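Long-range contact in putative glucarate dehydratase (Pseudomonas fluorescens, PDB 4IT1), which probably dehydrates D-glucarate to 5-dehydro-4-deoxy-D-glucarate, as a magnesium-dependent member of the mandelate racemase/muconate lactonizing enzyme family: residues P239-S253 / D262-L274. Residues are numbered along the deposited sequence; the frame is centred on the assembly and turned at random.
Sequences PLRIDPNGNWSLETS and DDLQYYEDPTPGL. With MG (magnesium ion), chain E.
The magnesium site of the enolase-superfamily barrel is built here, where Asp243 and Glu268 stand at the C-terminal ends of neighbouring parallel strands, 240-243 and 266-268, of a right-handed beta-alpha-beta unit. Asp243 OD2 binds the metal at 2.0 Å and Glu268 OE2 at 2.1 Å; Asn291, just past the end of the next strand, 288-290, and three waters complete the shell. The two carboxylates, their planes turned 40° apart, bring like charges together, a cost the cation probably pays. Glu268 reaches in because CG lies anti to the backbone N (chi1 -174°) and the chain stays extended. Asp269 acts from the second shell: its OD2 and Asp243 OD1 each accept a hydrogen bond from the same metal-bound water, while Thr290 OG1 is hydrogen-bonded to Asp269 OD1.

At the other end of the strands, Arg241 takes Gln265 OE1 side-on with NE and NH2, both at 2.6 Å, guanidinium and amide nearly coplanar. The methylenes of the same arginine lie on Tyr266, CG 3.7 Å from the ring centroid over one face. A leucine in place of Arg241 has neither donor, and the Gln265 amide would probably be left without its mate and freer to turn. On the opposite sheet face, toward the helices, Leu264 CD1 lies over the face of the Tyr267 ring and also touches Ile242 CG1, apolar groups suited to the layer between strands and helices.

Past the metal, Gly246 adopts positive phi in a type I' turn, its N bonded to Asp269 O; a side chain there would probably crowd Pro272 CB. Thr271 OG1 then donates to Trp248 O at 2.8 Å.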
loop_
_atom_site.group_PDB
_atom_site.type_symbol
_atom_site.label_atom_id
_atom_site.label_comp_id
_atom_site.label_asym_id
_atom_site.label_seq_id
_atom_site.Cartn_x
_atom_site.Cartn_y
_atom_site.Cartn_z
ATOM N N PRO A 239 17.090 8.984 -23.826
ATOM C CA PRO A 239 17.144 7.627 -23.274
ATOM C C PRO A 239 16.338 6.668 -24.156
ATOM O O PRO A 239 15.183 6.963 -24.497
ATOM C CB PRO A 239 16.491 7.781 -21.893
ATOM C CG PRO A 239 16.589 9.238 -21.575
ATOM C CD PRO A 239 16.431 9.921 -22.900
ATOM N N LEU A 240 16.962 5.554 -24.543
ATOM C CA LEU A 240 16.333 4.579 -25.445
ATOM C C LEU A 240 16.016 3.246 -24.760
ATOM O O LEU A 240 16.835 2.709 -24.001
ATOM C CB LEU A 240 17.205 4.340 -26.682
ATOM C CG LEU A 240 17.579 5.555 -27.539
ATOM C CD1 LEU A 240 18.639 5.189 -28.570
ATOM C CD2 LEU A 240 16.356 6.141 -28.221
ATOM N N ARG A 241 14.817 2.735 -25.037
ATOM C CA ARG A 241 14.319 1.466 -24.484
ATOM C C ARG A 241 13.640 0.622 -25.575
ATOM O O ARG A 241 13.135 1.169 -26.560
ATOM C CB ARG A 241 13.300 1.739 -23.377
ATOM C CG ARG A 241 13.794 2.603 -22.237
ATOM C CD ARG A 241 12.699 3.539 -21.747
ATOM N NE ARG A 241 13.265 4.633 -20.960
ATOM C CZ ARG A 241 12.647 5.775 -20.662
ATOM N NH1 ARG A 241 11.409 6.019 -21.078
ATOM N NH2 ARG A 241 13.282 6.685 -19.941
ATOM N N ILE A 242 13.623 -0.703 -25.389
ATOM C CA ILE A 242 12.896 -1.617 -26.292
ATOM C C ILE A 242 12.070 -2.657 -25.554
ATOM O O ILE A 242 12.425 -3.071 -24.452
ATOM C CB ILE A 242 13.823 -2.368 -27.269
ATOM C CG1 ILE A 242 14.998 -3.010 -26.522
ATOM C CG2 ILE A 242 14.284 -1.448 -28.382
ATOM C CD1 ILE A 242 15.731 -4.071 -27.311
ATOM N N ASP A 243 10.979 -3.082 -26.188
ATOM C CA ASP A 243 10.125 -4.154 -25.677
ATOM C C ASP A 243 9.972 -5.249 -26.734
ATOM O O ASP A 243 9.058 -5.186 -27.560
ATOM C CB ASP A 243 8.743 -3.604 -25.293
ATOM C CG ASP A 243 7.869 -4.636 -24.581
ATOM O OD1 ASP A 243 8.282 -5.812 -24.475
ATOM O OD2 ASP A 243 6.766 -4.271 -24.112
ATOM N N PRO A 244 10.868 -6.254 -26.727
ATOM C CA PRO A 244 10.698 -7.354 -27.685
ATOM C C PRO A 244 9.619 -8.377 -27.288
ATOM O O PRO A 244 9.501 -9.411 -27.938
ATOM C CB PRO A 244 12.086 -8.021 -27.721
ATOM C CG PRO A 244 13.015 -7.085 -27.005
ATOM C CD PRO A 244 12.160 -6.339 -26.027
ATOM N N ASN A 245 8.844 -8.092 -26.242
ATOM C CA ASN A 245 7.760 -8.979 -25.788
ATOM C C ASN A 245 8.164 -10.458 -25.688
ATOM O O ASN A 245 7.440 -11.344 -26.136
ATOM C CB ASN A 245 6.518 -8.827 -26.677
ATOM C CG ASN A 245 5.667 -7.638 -26.301
ATOM O OD1 ASN A 245 5.427 -6.761 -27.123
ATOM N ND2 ASN A 245 5.189 -7.609 -25.060
ATOM N N GLY A 246 9.337 -10.700 -25.113
ATOM C CA GLY A 246 9.856 -12.042 -24.903
ATOM C C GLY A 246 10.103 -12.829 -26.168
ATOM O O GLY A 246 10.134 -14.058 -26.132
ATOM N N ASN A 247 10.294 -12.139 -27.290
ATOM C CA ASN A 247 10.436 -12.848 -28.560
ATOM C C ASN A 247 11.858 -13.196 -28.942
ATOM O O ASN A 247 12.106 -13.655 -30.063
ATOM C CB ASN A 247 9.723 -12.112 -29.697
ATOM C CG ASN A 247 9.058 -13.062 -30.675
ATOM O OD1 ASN A 247 8.843 -14.246 -30.377
ATOM N ND2 ASN A 247 8.725 -12.550 -31.849
ATOM N N TRP A 248 12.794 -12.987 -28.019
ATOM C CA TRP A 248 14.183 -13.412 -28.232
ATOM C C TRP A 248 14.587 -14.539 -27.297
ATOM O O TRP A 248 14.359 -14.470 -26.090
ATOM C CB TRP A 248 15.178 -12.254 -28.041
ATOM C CG TRP A 248 15.011 -11.087 -28.970
ATOM C CD1 TRP A 248 14.285 -11.047 -30.128
ATOM C CD2 TRP A 248 15.618 -9.798 -28.833
ATOM N NE1 TRP A 248 14.385 -9.809 -30.705
ATOM C CE2 TRP A 248 15.201 -9.022 -29.935
ATOM C CE3 TRP A 248 16.473 -9.220 -27.879
ATOM C CZ2 TRP A 248 15.601 -7.689 -30.109
ATOM C CZ3 TRP A 248 16.871 -7.900 -28.054
ATOM C CH2 TRP A 248 16.436 -7.151 -29.163
ATOM N N SER A 249 15.206 -15.573 -27.852
ATOM C CA SER A 249 15.836 -16.580 -27.021
ATOM C C SER A 249 16.917 -15.906 -26.165
ATOM O O SER A 249 17.340 -14.777 -26.437
ATOM C CB SER A 249 16.454 -17.675 -27.885
ATOM O OG SER A 249 17.462 -17.140 -28.727
ATOM N N LEU A 250 17.339 -16.604 -25.122
ATOM C CA LEU A 250 18.446 -16.169 -24.296
ATOM C C LEU A 250 19.697 -15.834 -25.139
ATOM O O LEU A 250 20.288 -14.762 -24.965
ATOM C CB LEU A 250 18.741 -17.246 -23.251
ATOM C CG LEU A 250 19.829 -17.046 -22.204
ATOM C CD1 LEU A 250 19.565 -15.811 -21.355
ATOM C CD2 LEU A 250 19.914 -18.310 -21.360
ATOM N N GLU A 251 20.069 -16.735 -26.055
ATOM C CA GLU A 251 21.276 -16.574 -26.889
ATOM C C GLU A 251 21.201 -15.359 -27.814
ATOM O O GLU A 251 22.199 -14.660 -28.010
ATOM C CB GLU A 251 21.568 -17.838 -27.711
ATOM C CG GLU A 251 21.932 -19.088 -26.904
ATOM C CD GLU A 251 23.195 -18.946 -26.060
ATOM O OE1 GLU A 251 23.215 -19.489 -24.932
ATOM O OE2 GLU A 251 24.170 -18.303 -26.512
ATOM N N THR A 252 20.014 -15.127 -28.372
ATOM C CA THR A 252 19.733 -13.965 -29.204
ATOM C C THR A 252 19.826 -12.688 -28.386
ATOM O O THR A 252 20.501 -11.736 -28.785
ATOM C CB THR A 252 18.333 -14.070 -29.843
ATOM O OG1 THR A 252 18.329 -15.146 -30.787
ATOM C CG2 THR A 252 17.947 -12.781 -30.566
ATOM N N SER A 253 19.145 -12.679 -27.244
ATOM C CA SER A 253 19.177 -11.559 -26.308
ATOM C C SER A 253 20.617 -11.176 -25.979
ATOM O O SER A 253 20.970 -9.994 -25.946
ATOM C CB SER A 253 18.418 -11.919 -25.023
ATOM O OG SER A 253 17.011 -11.850 -25.202
ATOM N N ASP A 262 25.926 -0.048 -24.929
ATOM C CA ASP A 262 25.170 0.684 -23.911
ATOM C C ASP A 262 24.247 1.731 -24.531
ATOM O O ASP A 262 23.886 2.716 -23.887
ATOM C CB ASP A 262 26.091 1.294 -22.835
ATOM C CG ASP A 262 27.332 1.969 -23.416
ATOM O OD1 ASP A 262 27.212 2.771 -24.371
ATOM O OD2 ASP A 262 28.436 1.702 -22.896
ATOM N N ASP A 263 23.852 1.493 -25.781
ATOM C CA ASP A 263 22.891 2.355 -26.482
ATOM C C ASP A 263 21.548 2.460 -25.762
ATOM O O ASP A 263 20.793 3.406 -25.993
ATOM C CB ASP A 263 22.659 1.861 -27.915
ATOM C CG ASP A 263 23.897 1.985 -28.796
ATOM O OD1 ASP A 263 24.959 2.440 -28.315
ATOM O OD2 ASP A 263 23.804 1.614 -29.986
ATOM N N LEU A 264 21.254 1.497 -24.886
ATOM C CA LEU A 264 19.943 1.421 -24.232
ATOM C C LEU A 264 19.951 1.750 -22.748
ATOM O O LEU A 264 20.818 1.286 -22.010
ATOM C CB LEU A 264 19.325 0.028 -24.421
ATOM C CG LEU A 264 18.859 -0.422 -25.810
ATOM C CD1 LEU A 264 18.160 -1.761 -25.672
ATOM C CD2 LEU A 264 17.919 0.579 -26.468
ATOM N N GLN A 265 18.954 2.519 -22.315
ATOM C CA GLN A 265 18.705 2.742 -20.888
ATOM C C GLN A 265 18.284 1.449 -20.173
ATOM O O GLN A 265 18.830 1.123 -19.112
ATOM C CB GLN A 265 17.650 3.835 -20.674
ATOM C CG GLN A 265 17.593 4.346 -19.240
ATOM C CD GLN A 265 16.471 5.347 -18.993
ATOM O OE1 GLN A 265 15.352 5.177 -19.472
ATOM N NE2 GLN A 265 16.768 6.394 -18.228
ATOM N N TYR A 266 17.306 0.735 -20.744
ATOM C CA TYR A 266 16.915 -0.601 -20.259
ATOM C C TYR A 266 16.256 -1.470 -21.335
ATOM O O TYR A 266 15.755 -0.957 -22.332
ATOM C CB TYR A 266 16.034 -0.533 -18.990
ATOM C CG TYR A 266 14.625 0.044 -19.136
ATOM C CD1 TYR A 266 13.635 -0.612 -19.874
ATOM C CD2 TYR A 266 14.264 1.214 -18.473
ATOM C CE1 TYR A 266 12.343 -0.096 -19.976
ATOM C CE2 TYR A 266 12.976 1.735 -18.570
ATOM C CZ TYR A 266 12.022 1.083 -19.324
ATOM O OH TYR A 266 10.743 1.614 -19.415
ATOM N N TYR A 267 16.276 -2.784 -21.115
ATOM C CA TYR A 267 15.607 -3.754 -21.980
ATOM C C TYR A 267 14.358 -4.258 -21.266
ATOM O O TYR A 267 14.448 -4.811 -20.162
ATOM C CB TYR A 267 16.511 -4.953 -22.240
ATOM C CG TYR A 267 17.809 -4.689 -22.978
ATOM C CD1 TYR A 267 18.861 -3.995 -22.374
ATOM C CD2 TYR A 267 18.005 -5.190 -24.264
ATOM C CE1 TYR A 267 20.055 -3.774 -23.051
ATOM C CE2 TYR A 267 19.197 -4.986 -24.947
ATOM C CZ TYR A 267 20.217 -4.276 -24.342
ATOM O OH TYR A 267 21.393 -4.073 -25.028
ATOM N N GLU A 268 13.191 -4.058 -21.857
ATOM C CA GLU A 268 11.938 -4.581 -21.331
ATOM C C GLU A 268 11.618 -5.955 -21.909
ATOM O O GLU A 268 11.493 -6.079 -23.079
ATOM C CB GLU A 268 10.789 -3.628 -21.640
ATOM C CG GLU A 268 9.462 -4.009 -20.998
ATOM C CD GLU A 268 8.240 -3.370 -21.627
ATOM O OE1 GLU A 268 8.335 -2.287 -22.191
ATOM O OE2 GLU A 268 7.157 -3.946 -21.549
ATOM N N ASP A 269 11.501 -6.976 -21.078
ATOM C CA ASP A 269 11.113 -8.335 -21.532
ATOM C C ASP A 269 11.791 -8.758 -22.833
ATOM O O ASP A 269 11.113 -9.028 -23.821
ATOM C CB ASP A 269 9.592 -8.435 -21.728
ATOM C CG ASP A 269 8.835 -8.256 -20.445
ATOM O OD1 ASP A 269 9.221 -8.894 -19.444
ATOM O OD2 ASP A 269 7.861 -7.469 -20.426
ATOM N N PRO A 270 13.130 -8.791 -22.860
ATOM C CA PRO A 270 13.713 -9.268 -24.113
ATOM C C PRO A 270 13.547 -10.778 -24.324
ATOM O O PRO A 270 13.545 -11.240 -25.462
ATOM C CB PRO A 270 15.193 -8.904 -23.975
ATOM C CG PRO A 270 15.429 -8.767 -22.509
ATOM C CD PRO A 270 14.145 -8.254 -21.936
ATOM N N THR A 271 13.419 -11.524 -23.228
ATOM C CA THR A 271 13.435 -12.987 -23.247
ATOM C C THR A 271 12.345 -13.535 -22.304
ATOM O O THR A 271 12.080 -12.939 -21.263
ATOM C CB THR A 271 14.853 -13.508 -22.919
ATOM O OG1 THR A 271 15.018 -14.844 -23.404
ATOM C CG2 THR A 271 15.159 -13.447 -21.440
ATOM N N PRO A 272 11.684 -14.651 -22.670
ATOM C CA PRO A 272 10.494 -15.010 -21.883
ATOM C C PRO A 272 10.788 -15.697 -20.539
ATOM O O PRO A 272 11.844 -16.307 -20.370
ATOM C CB PRO A 272 9.727 -15.939 -22.821
ATOM C CG PRO A 272 10.785 -16.581 -23.663
ATOM C CD PRO A 272 11.968 -15.643 -23.726
ATOM N N GLY A 273 9.864 -15.554 -19.589
ATOM C CA GLY A 273 9.926 -16.276 -18.316
ATOM C C GLY A 273 10.794 -15.675 -17.222
ATOM O O GLY A 273 11.825 -15.050 -17.490
ATOM N N LEU A 274 10.377 -15.877 -15.975
ATOM C CA LEU A 274 11.176 -15.472 -14.817
ATOM C C LEU A 274 12.612 -16.015 -14.853
ATOM O O LEU A 274 13.575 -15.291 -14.559
ATOM C CB LEU A 274 10.491 -15.902 -13.523
ATOM C CG LEU A 274 9.295 -15.099 -13.029
ATOM C CD1 LEU A 274 8.761 -15.700 -11.731
ATOM C CD2 LEU A 274 9.673 -13.639 -12.837
HETATM MG MG MG E . 5.539 -4.790 -22.584
HETATM O O HOH W 1 19.630 5.104 -23.805
HETATM O O HOH W 2 6.726 -6.594 -22.508
HETATM O O HOH W 3 4.033 -5.965 -23.313
HETATM O O HOH W 4 4.249 -3.151 -22.815
#